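Local coordinates for oligopeptide ABC transporter, periplasmic oligopeptide-binding protein, putative (Thermotoga maritima MSB8, PDB 5IPW) that probably binds oligopeptides outside the cytoplasmic membrane and presents them to an ABC transporter for uptake, at residues 513-517 with 518-522; 298-301 with 302-305; 345-349 with 350-354; 415-419 with 420-424. All coordinates share one frame; numbering follows the deposited sequence.

Contact 1. Residues 513-517 with 518-522; sequences NIADF and WYIGW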
loop_
_atom_site.group_PDB
_atom_site.type_symbol
_atom_site.label_atom_id
_atom_site.label_comp_id
_atom_site.label_asym_id
_atom_site.label_seq_id
_atom_site.Cartn_x
_atom_site.Cartn_y
_atom_site.Cartn_z
ATOM N N ASN A 513 -15.243 -8.402 -5.447
ATOM C CA ASN A 513 -16.532 -8.980 -5.043
ATOM C C ASN A 513 -17.395 -8.046 -4.174
ATOM O O ASN A 513 -18.533 -8.387 -3.829
ATOM C CB ASN A 513 -16.341 -10.349 -4.360
ATOM C CG ASN A 513 -15.568 -10.270 -3.046
ATOM O OD1 ASN A 513 -15.121 -9.199 -2.614
ATOM N ND2 ASN A 513 -15.401 -11.420 -2.404
ATOM N N ILE A 514 -16.854 -6.881 -3.818
ATOM C CA ILE A 514 -17.652 -5.819 -3.207
ATOM C C ILE A 514 -17.491 -4.526 -4.002
ATOM O O ILE A 514 -16.420 -4.235 -4.533
ATOM C CB ILE A 514 -17.327 -5.618 -1.705
ATOM C CG1 ILE A 514 -15.860 -5.235 -1.493
ATOM C CG2 ILE A 514 -17.658 -6.889 -0.936
ATOM C CD1 ILE A 514 -15.440 -5.148 -0.039
ATOM N N ALA A 515 -18.576 -3.765 -4.084
ATOM C CA ALA A 515 -18.618 -2.549 -4.879
ATOM C C ALA A 515 -18.372 -1.325 -4.017
ATOM O O ALA A 515 -18.655 -1.324 -2.815
ATOM C CB ALA A 515 -19.965 -2.432 -5.567
ATOM N N ASP A 516 -17.832 -0.280 -4.638
ATOM C CA ASP A 516 -17.780 1.022 -4.000
ATOM C C ASP A 516 -19.146 1.666 -4.092
ATOM O O ASP A 516 -19.949 1.322 -4.950
ATOM C CB ASP A 516 -16.761 1.938 -4.667
ATOM C CG ASP A 516 -16.554 3.222 -3.890
ATOM O OD1 ASP A 516 -15.851 3.176 -2.855
ATOM O OD2 ASP A 516 -17.117 4.267 -4.287
ATOM N N PHE A 517 -19.390 2.623 -3.215
ATOM C CA PHE A 517 -20.673 3.288 -3.155
ATOM C C PHE A 517 -21.119 3.899 -4.475
ATOM O O PHE A 517 -22.315 3.865 -4.782
ATOM C CB PHE A 517 -20.658 4.368 -2.079
ATOM C CG PHE A 517 -20.380 3.838 -0.712
ATOM C CD1 PHE A 517 -21.192 2.865 -0.163
ATOM C CD2 PHE A 517 -19.304 4.299 0.022
ATOM C CE1 PHE A 517 -20.941 2.364 1.097
ATOM C CE2 PHE A 517 -19.047 3.801 1.286
ATOM C CZ PHE A 517 -19.869 2.838 1.825
ATOM N N TRP A 518 -20.183 4.443 -5.258
ATOM C CA TRP A 518 -20.568 5.236 -6.436
ATOM C C TRP A 518 -21.247 4.413 -7.530
ATOM O O TRP A 518 -22.069 4.944 -8.260
ATOM C CB TRP A 518 -19.406 6.095 -6.993
ATOM C CG TRP A 518 -18.337 5.392 -7.815
ATOM C CD1 TRP A 518 -17.127 4.951 -7.370
ATOM C CD2 TRP A 518 -18.365 5.122 -9.223
ATOM N NE1 TRP A 518 -16.412 4.392 -8.402
ATOM C CE2 TRP A 518 -17.147 4.488 -9.553
ATOM C CE3 TRP A 518 -19.307 5.338 -10.235
ATOM C CZ2 TRP A 518 -16.851 4.050 -10.850
ATOM C CZ3 TRP A 518 -19.008 4.901 -11.534
ATOM C CH2 TRP A 518 -17.792 4.264 -11.822
ATOM N N TYR A 519 -20.943 3.121 -7.624
ATOM C CA TYR A 519 -21.617 2.273 -8.602
ATOM C C TYR A 519 -22.391 1.122 -7.988
ATOM O O TYR A 519 -22.758 0.187 -8.694
ATOM C CB TYR A 519 -20.625 1.733 -9.634
ATOM C CG TYR A 519 -19.534 0.846 -9.090
ATOM C CD1 TYR A 519 -19.718 -0.525 -8.961
ATOM C CD2 TYR A 519 -18.303 1.375 -8.743
ATOM C CE1 TYR A 519 -18.711 -1.338 -8.480
ATOM C CE2 TYR A 519 -17.291 0.572 -8.265
ATOM C CZ TYR A 519 -17.500 -0.782 -8.132
ATOM O OH TYR A 519 -16.495 -1.588 -7.654
ATOM N N ILE A 520 -22.675 1.199 -6.694
ATOM C CA ILE A 520 -23.215 0.044 -5.979
ATOM C C ILE A 520 -24.592 -0.370 -6.510
ATOM O O ILE A 520 -24.853 -1.557 -6.691
ATOM C CB ILE A 520 -23.216 0.261 -4.443
ATOM C CG1 ILE A 520 -23.473 -1.060 -3.724
ATOM C CG2 ILE A 520 -24.229 1.304 -4.009
ATOM C CD1 ILE A 520 -23.182 -0.992 -2.242
ATOM N N GLY A 521 -25.448 0.607 -6.797
ATOM C CA GLY A 521 -26.738 0.350 -7.432
ATOM C C GLY A 521 -26.655 -0.331 -8.795
ATOM O O GLY A 521 -27.571 -1.051 -9.178
ATOM N N TRP A 522 -25.563 -0.117 -9.528
ATOM C CA TRP A 522 -25.362 -0.769 -10.830
ATOM C C TRP A 522 -24.745 -2.173 -10.753
ATOM O O TRP A 522 -24.523 -2.807 -11.791
ATOM C CB TRP A 522 -24.505 0.123 -11.742
ATOM C CG TRP A 522 -25.154 1.427 -12.100
ATOM C CD1 TRP A 522 -26.477 1.635 -12.358
ATOM C CD2 TRP A 522 -24.509 2.698 -12.270
ATOM N NE1 TRP A 522 -26.699 2.957 -12.656
ATOM C CE2 TRP A 522 -25.507 3.630 -12.617
ATOM C CE3 TRP A 522 -23.184 3.138 -12.169
ATOM C CZ2 TRP A 522 -25.225 4.978 -12.858
ATOM C CZ3 TRP A 522 -22.904 4.487 -12.402
ATOM C CH2 TRP A 522 -23.921 5.387 -12.739
HETATM O O HOH W 1 -15.925 -4.103 -7.360
#

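Contact 2. Residues 298-301 with 302-305; sequences DMQW and RHIG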
loop_
_atom_site.group_PDB
_atom_site.type_symbol
_atom_site.label_atom_id
_atom_site.label_comp_id
_atom_site.label_asym_id
_atom_site.label_seq_id
_atom_site.Cartn_x
_atom_site.Cartn_y
_atom_site.Cartn_z
ATOM N N ASP A 298 15.417 7.814 16.821
ATOM C CA ASP A 298 16.372 8.122 15.759
ATOM C C ASP A 298 15.704 8.292 14.403
ATOM O O ASP A 298 16.075 9.175 13.629
ATOM C CB ASP A 298 17.441 7.045 15.698
ATOM C CG ASP A 298 18.429 7.152 16.835
ATOM O OD1 ASP A 298 18.857 8.292 17.129
ATOM O OD2 ASP A 298 18.793 6.101 17.418
ATOM N N MET A 299 14.719 7.449 14.122
ATOM C CA MET A 299 13.844 7.640 12.972
ATOM C C MET A 299 12.638 6.722 13.092
ATOM O O MET A 299 12.776 5.530 13.386
ATOM C CB MET A 299 14.605 7.414 11.642
ATOM C CG MET A 299 14.012 6.386 10.676
ATOM S SD MET A 299 12.527 6.872 9.818
ATOM C CE MET A 299 11.759 5.299 9.629
ATOM N N GLN A 300 11.458 7.275 12.855
ATOM C CA GLN A 300 10.246 6.480 12.891
ATOM C C GLN A 300 9.116 7.217 12.222
ATOM O O GLN A 300 9.043 8.443 12.247
ATOM C CB GLN A 300 9.853 6.132 14.331
ATOM C CG GLN A 300 8.737 5.103 14.426
ATOM C CD GLN A 300 8.622 4.455 15.803
ATOM O OE1 GLN A 300 9.601 4.326 16.534
ATOM N NE2 GLN A 300 7.413 4.032 16.151
ATOM N N TRP A 301 8.248 6.443 11.596
ATOM C CA TRP A 301 7.029 6.951 11.003
ATOM C C TRP A 301 5.815 6.280 11.630
ATOM O O TRP A 301 4.764 6.907 11.783
ATOM C CB TRP A 301 7.037 6.675 9.500
ATOM C CG TRP A 301 5.721 6.908 8.833
ATOM C CD1 TRP A 301 5.192 8.103 8.468
ATOM C CD2 TRP A 301 4.772 5.913 8.445
ATOM N NE1 TRP A 301 3.965 7.919 7.874
ATOM C CE2 TRP A 301 3.681 6.584 7.852
ATOM C CE3 TRP A 301 4.741 4.514 8.538
ATOM C CZ2 TRP A 301 2.564 5.910 7.354
ATOM C CZ3 TRP A 301 3.629 3.837 8.038
ATOM C CH2 TRP A 301 2.555 4.538 7.454
ATOM N N ARG A 302 5.969 5.014 12.006
ATOM C CA ARG A 302 4.829 4.149 12.233
ATOM C C ARG A 302 3.728 4.803 13.074
ATOM O O ARG A 302 2.614 5.034 12.579
ATOM C CB ARG A 302 5.266 2.828 12.851
ATOM C CG ARG A 302 4.132 1.828 12.932
ATOM C CD ARG A 302 4.653 0.427 13.159
ATOM N NE ARG A 302 3.575 -0.532 13.398
ATOM C CZ ARG A 302 2.735 -0.985 12.471
ATOM N NH1 ARG A 302 2.811 -0.566 11.221
ATOM N NH2 ARG A 302 1.799 -1.866 12.798
ATOM N N HIS A 303 4.011 5.109 14.331
ATOM C CA HIS A 303 2.949 5.675 15.167
ATOM C C HIS A 303 2.938 7.187 15.138
ATOM O O HIS A 303 1.906 7.799 15.372
ATOM C CB HIS A 303 3.040 5.117 16.567
ATOM C CG HIS A 303 2.890 3.634 16.589
ATOM N ND1 HIS A 303 1.785 3.000 16.064
ATOM C CD2 HIS A 303 3.725 2.655 17.009
ATOM C CE1 HIS A 303 1.929 1.694 16.194
ATOM N NE2 HIS A 303 3.099 1.459 16.761
ATOM N N ILE A 304 4.088 7.762 14.798
ATOM C CA ILE A 304 4.250 9.198 14.574
ATOM C C ILE A 304 3.283 9.715 13.495
ATOM O O ILE A 304 2.668 10.770 13.664
ATOM C CB ILE A 304 5.698 9.537 14.119
ATOM C CG1 ILE A 304 6.768 8.792 14.932
ATOM C CG2 ILE A 304 5.951 11.035 14.192
ATOM C CD1 ILE A 304 6.609 8.880 16.430
ATOM N N GLY A 305 3.162 8.961 12.399
ATOM C CA GLY A 305 2.399 9.373 11.208
ATOM C C GLY A 305 0.874 9.309 11.275
ATOM O O GLY A 305 0.194 9.842 10.391
#

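Contact 3. Residues 345-349 with 350-354; sequences YAHSD and EVLRK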
loop_
_atom_site.group_PDB
_atom_site.type_symbol
_atom_site.label_atom_id
_atom_site.label_comp_id
_atom_site.label_asym_id
_atom_site.label_seq_id
_atom_site.Cartn_x
_atom_site.Cartn_y
_atom_site.Cartn_z
ATOM N N TYR A 345 -26.789 7.089 -8.300
ATOM C CA TYR A 345 -27.074 7.139 -9.741
ATOM C C TYR A 345 -28.016 6.026 -10.195
ATOM O O TYR A 345 -28.343 5.920 -11.382
ATOM C CB TYR A 345 -25.769 7.099 -10.534
ATOM C CG TYR A 345 -24.756 8.075 -9.991
ATOM C CD1 TYR A 345 -24.983 9.437 -10.050
ATOM C CD2 TYR A 345 -23.592 7.631 -9.380
ATOM C CE1 TYR A 345 -24.071 10.337 -9.536
ATOM C CE2 TYR A 345 -22.670 8.522 -8.859
ATOM C CZ TYR A 345 -22.915 9.872 -8.942
ATOM O OH TYR A 345 -22.008 10.759 -8.425
ATOM N N ALA A 346 -28.427 5.185 -9.247
ATOM C CA ALA A 346 -29.532 4.257 -9.450
ATOM C C ALA A 346 -30.709 4.611 -8.528
ATOM O O ALA A 346 -31.506 3.752 -8.189
ATOM C CB ALA A 346 -29.068 2.829 -9.208
ATOM N N HIS A 347 -30.826 5.883 -8.155
ATOM C CA HIS A 347 -31.871 6.337 -7.233
ATOM C C HIS A 347 -33.263 5.866 -7.632
ATOM O O HIS A 347 -33.627 5.924 -8.805
ATOM C CB HIS A 347 -31.897 7.862 -7.150
ATOM C CG HIS A 347 -32.368 8.377 -5.831
ATOM N ND1 HIS A 347 -33.663 8.219 -5.394
ATOM C CD2 HIS A 347 -31.715 9.035 -4.844
ATOM C CE1 HIS A 347 -33.792 8.764 -4.197
ATOM N NE2 HIS A 347 -32.623 9.264 -3.839
ATOM N N SER A 348 -34.047 5.432 -6.649
ATOM C CA SER A 348 -35.380 4.892 -6.919
ATOM C C SER A 348 -36.327 5.961 -7.465
ATOM O O SER A 348 -37.062 5.717 -8.420
ATOM C CB SER A 348 -35.952 4.249 -5.660
ATOM O OG SER A 348 -35.180 3.108 -5.318
ATOM N N ASP A 349 -36.317 7.124 -6.828
ATOM C CA ASP A 349 -36.930 8.342 -7.357
ATOM C C ASP A 349 -36.386 8.735 -8.744
ATOM O O ASP A 349 -35.289 9.262 -8.874
ATOM C CB ASP A 349 -36.730 9.484 -6.353
ATOM C CG ASP A 349 -37.398 10.775 -6.783
ATOM O OD1 ASP A 349 -37.715 10.930 -7.983
ATOM O OD2 ASP A 349 -37.599 11.649 -5.911
ATOM N N GLU A 350 -37.202 8.508 -9.767
ATOM C CA GLU A 350 -36.818 8.723 -11.161
ATOM C C GLU A 350 -36.439 10.174 -11.490
ATOM O O GLU A 350 -35.651 10.429 -12.401
ATOM C CB GLU A 350 -37.974 8.282 -12.060
ATOM C CG GLU A 350 -37.561 7.817 -13.447
ATOM C CD GLU A 350 -38.443 6.689 -13.959
ATOM O OE1 GLU A 350 -39.680 6.759 -13.772
ATOM O OE2 GLU A 350 -37.897 5.725 -14.541
ATOM N N VAL A 351 -37.007 11.120 -10.751
ATOM C CA VAL A 351 -36.763 12.538 -10.988
ATOM C C VAL A 351 -35.359 12.910 -10.522
ATOM O O VAL A 351 -34.585 13.490 -11.283
ATOM C CB VAL A 351 -37.817 13.425 -10.280
ATOM C CG1 VAL A 351 -37.538 14.905 -10.504
ATOM C CG2 VAL A 351 -39.215 13.086 -10.768
ATOM N N LEU A 352 -35.044 12.581 -9.270
ATOM C CA LEU A 352 -33.689 12.763 -8.732
ATOM C C LEU A 352 -32.638 11.975 -9.521
ATOM O O LEU A 352 -31.560 12.486 -9.805
ATOM C CB LEU A 352 -33.624 12.360 -7.256
ATOM C CG LEU A 352 -34.053 13.398 -6.219
ATOM C CD1 LEU A 352 -34.151 12.749 -4.845
ATOM C CD2 LEU A 352 -33.079 14.558 -6.178
ATOM N N ARG A 353 -32.944 10.735 -9.877
ATOM C CA ARG A 353 -32.011 9.954 -10.678
ATOM C C ARG A 353 -31.550 10.762 -11.885
ATOM O O ARG A 353 -30.355 10.855 -12.138
ATOM C CB ARG A 353 -32.630 8.636 -11.145
ATOM C CG ARG A 353 -31.621 7.705 -11.802
ATOM C CD ARG A 353 -32.301 6.579 -12.548
ATOM N NE ARG A 353 -33.144 5.804 -11.647
ATOM C CZ ARG A 353 -34.298 5.225 -11.973
ATOM N NH1 ARG A 353 -34.797 5.316 -13.205
ATOM N NH2 ARG A 353 -34.967 4.544 -11.049
ATOM N N LYS A 354 -32.508 11.337 -12.617
ATOM C CA LYS A 354 -32.230 12.136 -13.821
ATOM C C LYS A 354 -31.290 13.305 -13.546
ATOM O O LYS A 354 -30.279 13.469 -14.231
ATOM C CB LYS A 354 -33.534 12.664 -14.434
ATOM C CG LYS A 354 -34.223 11.691 -15.383
ATOM C CD LYS A 354 -33.739 11.834 -16.826
ATOM C CE LYS A 354 -34.576 12.823 -17.631
ATOM N NZ LYS A 354 -34.463 14.224 -17.140
#

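Contact 4. Residues 415-419 with 420-424; sequences KLLDE and MGLKW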
loop_
_atom_site.group_PDB
_atom_site.type_symbol
_atom_site.label_atom_id
_atom_site.label_comp_id
_atom_site.label_asym_id
_atom_site.label_seq_id
_atom_site.Cartn_x
_atom_site.Cartn_y
_atom_site.Cartn_z
ATOM N N LYS A 415 -24.639 28.982 -12.651
ATOM C CA LYS A 415 -24.918 29.050 -14.075
ATOM C C LYS A 415 -25.190 27.662 -14.647
ATOM O O LYS A 415 -26.167 27.466 -15.366
ATOM C CB LYS A 415 -23.753 29.730 -14.820
ATOM C CG LYS A 415 -24.060 30.103 -16.264
ATOM C CD LYS A 415 -25.136 31.183 -16.364
ATOM C CE LYS A 415 -26.198 30.835 -17.399
ATOM N NZ LYS A 415 -27.469 31.578 -17.174
ATOM N N LEU A 416 -24.330 26.702 -14.321
ATOM C CA LEU A 416 -24.480 25.321 -14.821
ATOM C C LEU A 416 -25.819 24.667 -14.456
ATOM O O LEU A 416 -26.342 23.846 -15.216
ATOM C CB LEU A 416 -23.306 24.429 -14.378
ATOM C CG LEU A 416 -22.189 24.251 -15.415
ATOM C CD1 LEU A 416 -20.965 23.624 -14.768
ATOM C CD2 LEU A 416 -22.652 23.413 -16.603
ATOM N N LEU A 417 -26.370 25.040 -13.305
ATOM C CA LEU A 417 -27.692 24.571 -12.906
ATOM C C LEU A 417 -28.764 25.241 -13.767
ATOM O O LEU A 417 -29.689 24.574 -14.252
ATOM C CB LEU A 417 -27.932 24.854 -11.423
ATOM C CG LEU A 417 -26.980 24.189 -10.420
ATOM C CD1 LEU A 417 -27.298 24.637 -8.994
ATOM C CD2 LEU A 417 -27.017 22.669 -10.540
ATOM N N ASP A 418 -28.621 26.551 -13.978
ATOM C CA ASP A 418 -29.524 27.290 -14.866
ATOM C C ASP A 418 -29.562 26.644 -16.249
ATOM O O ASP A 418 -30.626 26.546 -16.856
ATOM C CB ASP A 418 -29.118 28.764 -14.981
ATOM C CG ASP A 418 -29.110 29.484 -13.637
ATOM O OD1 ASP A 418 -29.790 29.022 -12.694
ATOM O OD2 ASP A 418 -28.417 30.518 -13.522
ATOM N N GLU A 419 -28.410 26.187 -16.736
ATOM C CA GLU A 419 -28.356 25.470 -18.014
ATOM C C GLU A 419 -29.239 24.218 -18.024
ATOM O O GLU A 419 -29.797 23.866 -19.062
ATOM C CB GLU A 419 -26.915 25.080 -18.389
ATOM C CG GLU A 419 -26.189 26.076 -19.292
ATOM C CD GLU A 419 -25.276 27.039 -18.546
ATOM O OE1 GLU A 419 -25.172 28.213 -18.963
ATOM O OE2 GLU A 419 -24.642 26.627 -17.557
ATOM N N MET A 420 -29.349 23.544 -16.878
ATOM C CA MET A 420 -30.144 22.311 -16.768
ATOM C C MET A 420 -31.653 22.562 -16.788
ATOM O O MET A 420 -32.422 21.713 -17.237
ATOM C CB MET A 420 -29.765 21.540 -15.499
ATOM C CG MET A 420 -28.332 21.024 -15.478
ATOM S SD MET A 420 -27.834 20.314 -13.889
ATOM C CE MET A 420 -29.193 19.195 -13.552
ATOM N N GLY A 421 -32.066 23.733 -16.312
ATOM C CA GLY A 421 -33.478 24.067 -16.212
ATOM C C GLY A 421 -33.981 23.990 -14.790
ATOM O O GLY A 421 -35.180 24.051 -14.553
ATOM N N LEU A 422 -33.067 23.860 -13.836
ATOM C CA LEU A 422 -33.439 23.876 -12.432
ATOM C C LEU A 422 -33.707 25.316 -12.020
ATOM O O LEU A 422 -32.799 26.051 -11.642
ATOM C CB LEU A 422 -32.344 23.237 -11.572
ATOM C CG LEU A 422 -31.942 21.808 -11.976
ATOM C CD1 LEU A 422 -30.846 21.292 -11.058
ATOM C CD2 LEU A 422 -33.131 20.854 -11.990
ATOM N N LYS A 423 -34.970 25.707 -12.111
ATOM C CA LYS A 423 -35.385 27.085 -11.874
ATOM C C LYS A 423 -35.385 27.403 -10.386
ATOM O O LYS A 423 -35.787 26.574 -9.574
ATOM C CB LYS A 423 -36.792 27.301 -12.436
ATOM C CG LYS A 423 -36.936 26.985 -13.924
ATOM C CD LYS A 423 -38.344 26.528 -14.287
ATOM C CE LYS A 423 -39.347 27.673 -14.225
ATOM N NZ LYS A 423 -40.713 27.232 -14.618
ATOM N N TRP A 424 -34.940 28.605 -10.028
ATOM C CA TRP A 424 -35.021 29.065 -8.640
ATOM C C TRP A 424 -36.484 29.165 -8.225
ATOM O O TRP A 424 -37.365 29.357 -9.068
ATOM C CB TRP A 424 -34.350 30.434 -8.454
ATOM C CG TRP A 424 -32.850 30.400 -8.370
ATOM C CD1 TRP A 424 -31.971 30.522 -9.407
ATOM C CD2 TRP A 424 -32.054 30.253 -7.181
ATOM N NE1 TRP A 424 -30.681 30.454 -8.942
ATOM C CE2 TRP A 424 -30.702 30.288 -7.581
ATOM C CE3 TRP A 424 -32.352 30.090 -5.821
ATOM C CZ2 TRP A 424 -29.647 30.168 -6.669
ATOM C CZ3 TRP A 424 -31.300 29.969 -4.915
ATOM C CH2 TRP A 424 -29.967 30.011 -5.345
#

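Contact 1. Residues 513-517 with 518-522
Asp516 and Phe517 supply the acceptors for a local turn that carries Trp518 and Ile520. The carboxylate of Asp516 reaches forward to the backbone two residues on: Trp518 N donates to Asp516 OD2 at 3.2 Å, nearly straight at 170°, which defines an Asx turn. The donor approaches from above the carboxylate plane, 37° out of it. CG of Asp516 sits opposite its own N (chi1 -172°), and this directs the same OD2 to the edge of the Trp518 indole, 3.2 Å from Trp518 CD1. The other oxygen, OD1, forms a salt bridge with Arg340. From Phe517 the backbone oxygen takes a weak bond from Ile520 N, 3.3 Å long, while Ile520 CG2 packs against that same oxygen. Tyr519 folds back beneath the preceding residues: Asp516 O stands 4.1 Å above the centre of its ring, and Ala515 CB meets Tyr519 CE1 obliquely at 3.4 Å. A water donates to both Ile514 O and Tyr519 OH, bridging the chain ahead of the turn and the tyrosine that folds back on it; Met505 O is a further partner of that hydroxyl. The loop leads into helix 523-534, which Ala515 and Tyr519 touch. Phe517 lies against helix 475-484 and meets Trp492 of strand 489-494 edge-to-face, whereas Trp518 stacks on Trp587 and, with Phe517, touches strand 340-343.

Contact 2. Residues 298-301 with 302-305
Trp301 and Gly305 make the firm part of this strand-to-helix turn. Gly305 N donates to Trp301 O at 2.7 Å with an N-H...O angle of 154°, the donor lying in the carbonyl plane. This is a bond of the helical i to i+4 kind, formed where the chain leaves strand 299-300 and coils toward helix 304-307. The indole of Trp301 lies alongside the turn. Its NE1 is 4.0 Å from Gly305 CA, which approaches the ring obliquely, and the indole nitrogen and Gly305 O both use Ser597 OG as a partner. Buried Ile304 packs back on the strand end: its CG1 is 3.5 Å from Gln300 O and 4.1 Å from Gln300 CB.

The other side is held less directly. Gln300 is buried but packs loosely on His303: with CG opposite its backbone N (chi1 -170°) and an extended chain, it brings NE2 to 4.0 Å from His303 CD2. No hydrogen bond joins the pair, and the amide and imidazole planes are 61° apart; OE1 of the same amide accepts from Val66 N. Arg302 and His303 are more open. Arg302 CG rests 3.9 Å above the centre of the His303 ring. Beyond it the arginine chain runs out extended to Asp72, whose second carboxylate oxygen pairs with His303 NE2, so one acid ties both side chains.

Gln300 joins Ile600 of strand 599-602 through backbone bonds, Ile304 and Trp301 press on that same strand, and Gln300 also touches Arg65 of strand 62-67.

Contact 3. Residues 345-349 with 350-354
Asp349 is the N-cap of helix 350-357, and its carboxylate turns back over the first turn. With CG opposite the backbone N (chi1 -177°), OD1 faces the opening amides: Val351 N donates to Asp349 OD1 at 2.9 Å, arriving nearly along the C-O axis, and Leu352 N adds a weak bond to the same oxygen. The carboxylate thus supplies acceptors to amides that have no preceding helical turn to bond to. Its other oxygen, OD2, lies near Leu352 CD1 and forms a salt bridge with Arg437. That leucine methyl also stands over one face of the His347 imidazole, displaced toward its rim. The CD1-to-centroid distance is 4.2 Å, 25° off the ring normal, a CH-pi contact. At the edge of this ring, in its plane, Asp349 N donates weakly to His347 ND1, while NE2 reaches Asp488, so the imidazole is held at both nitrogens. Arg353, at the end of the first turn, gives its N to Asp349 O and folds its side chain back, bent at chi3 (-58°). The bend lays the guanidinium beside the loop backbone, and Arg353 NH1 makes a weak, 3.4 Å salt bridge to Glu350 OE2. Both NE and NH2 of Arg353 then grip a single acceptor side-on: NE is 2.9 Å and NH2 3.0 Å from His347 O, with the oxygen slightly tilted out of the guanidinium plane.

Contact 4. Residues 415-419 with 420-424
Leu417 and Leu422 meet through their methyls, Leu417 CD2 to Leu422 CD1 at 4.1 Å, with the two side chains crossing at a slant. Met420 lies beside Leu417 and points the same way, bringing its SD to 4.2 Å from Leu417 CD2. The backbone that brings them together leaves the helix here. Leu417 O receives Gly421 N at 3.3 Å, in the carbonyl plane, and takes weak bonds from Met420 N and, at 3.5 Å, from Leu422 N. A further weak bond runs from Gly421 N to Asp418 O at 3.2 Å. The reversal depends on Gly421, whose phi of 104° takes the chain out of the helical path. Around this core, Leu417 also packs on Phe361 and Ala364 of helix 359-367, and Met420 on Arg360. Asp418 OD1 lies 4.1 Å from Trp424 NE1, oblique to the ring, without a hydrogen bond; OD1 forms a salt bridge with Arg431, which makes a cation-pi contact with Trp424 as well. The weak six-to-one bond from Leu422 N to Leu417 O, the weak five-to-two bond from Gly421 N to Asp418 O, the positive phi of Gly421 and the Leu417-Leu422 apolar contact are the marks of a Schellman motif, closing helix 410-420 at its C-terminal end.

Overall arrangement
Contacts 1, 3 and 4 lie on one side of the chain's centre, and contact 2 lies on the opposite side from contact 1, about 35 Å away between centres. Contacts 1 and 3 touch directly: Trp522 packs on Tyr345, and Gly521 CA is 3.8 Å from Ala346 CB. They also share Trp587, which stacks on Trp518 and meets Tyr345 edge-to-face. Contact 4 comes within about 6 Å of contact 3 at their nearest atoms without touching; helix 359-367, which follows the helix capped in contact 3, packs against Leu417 and Met420 of contact 4. Contact 2 stays 47 to 50 Å from contacts 3 and 4, centre to centre.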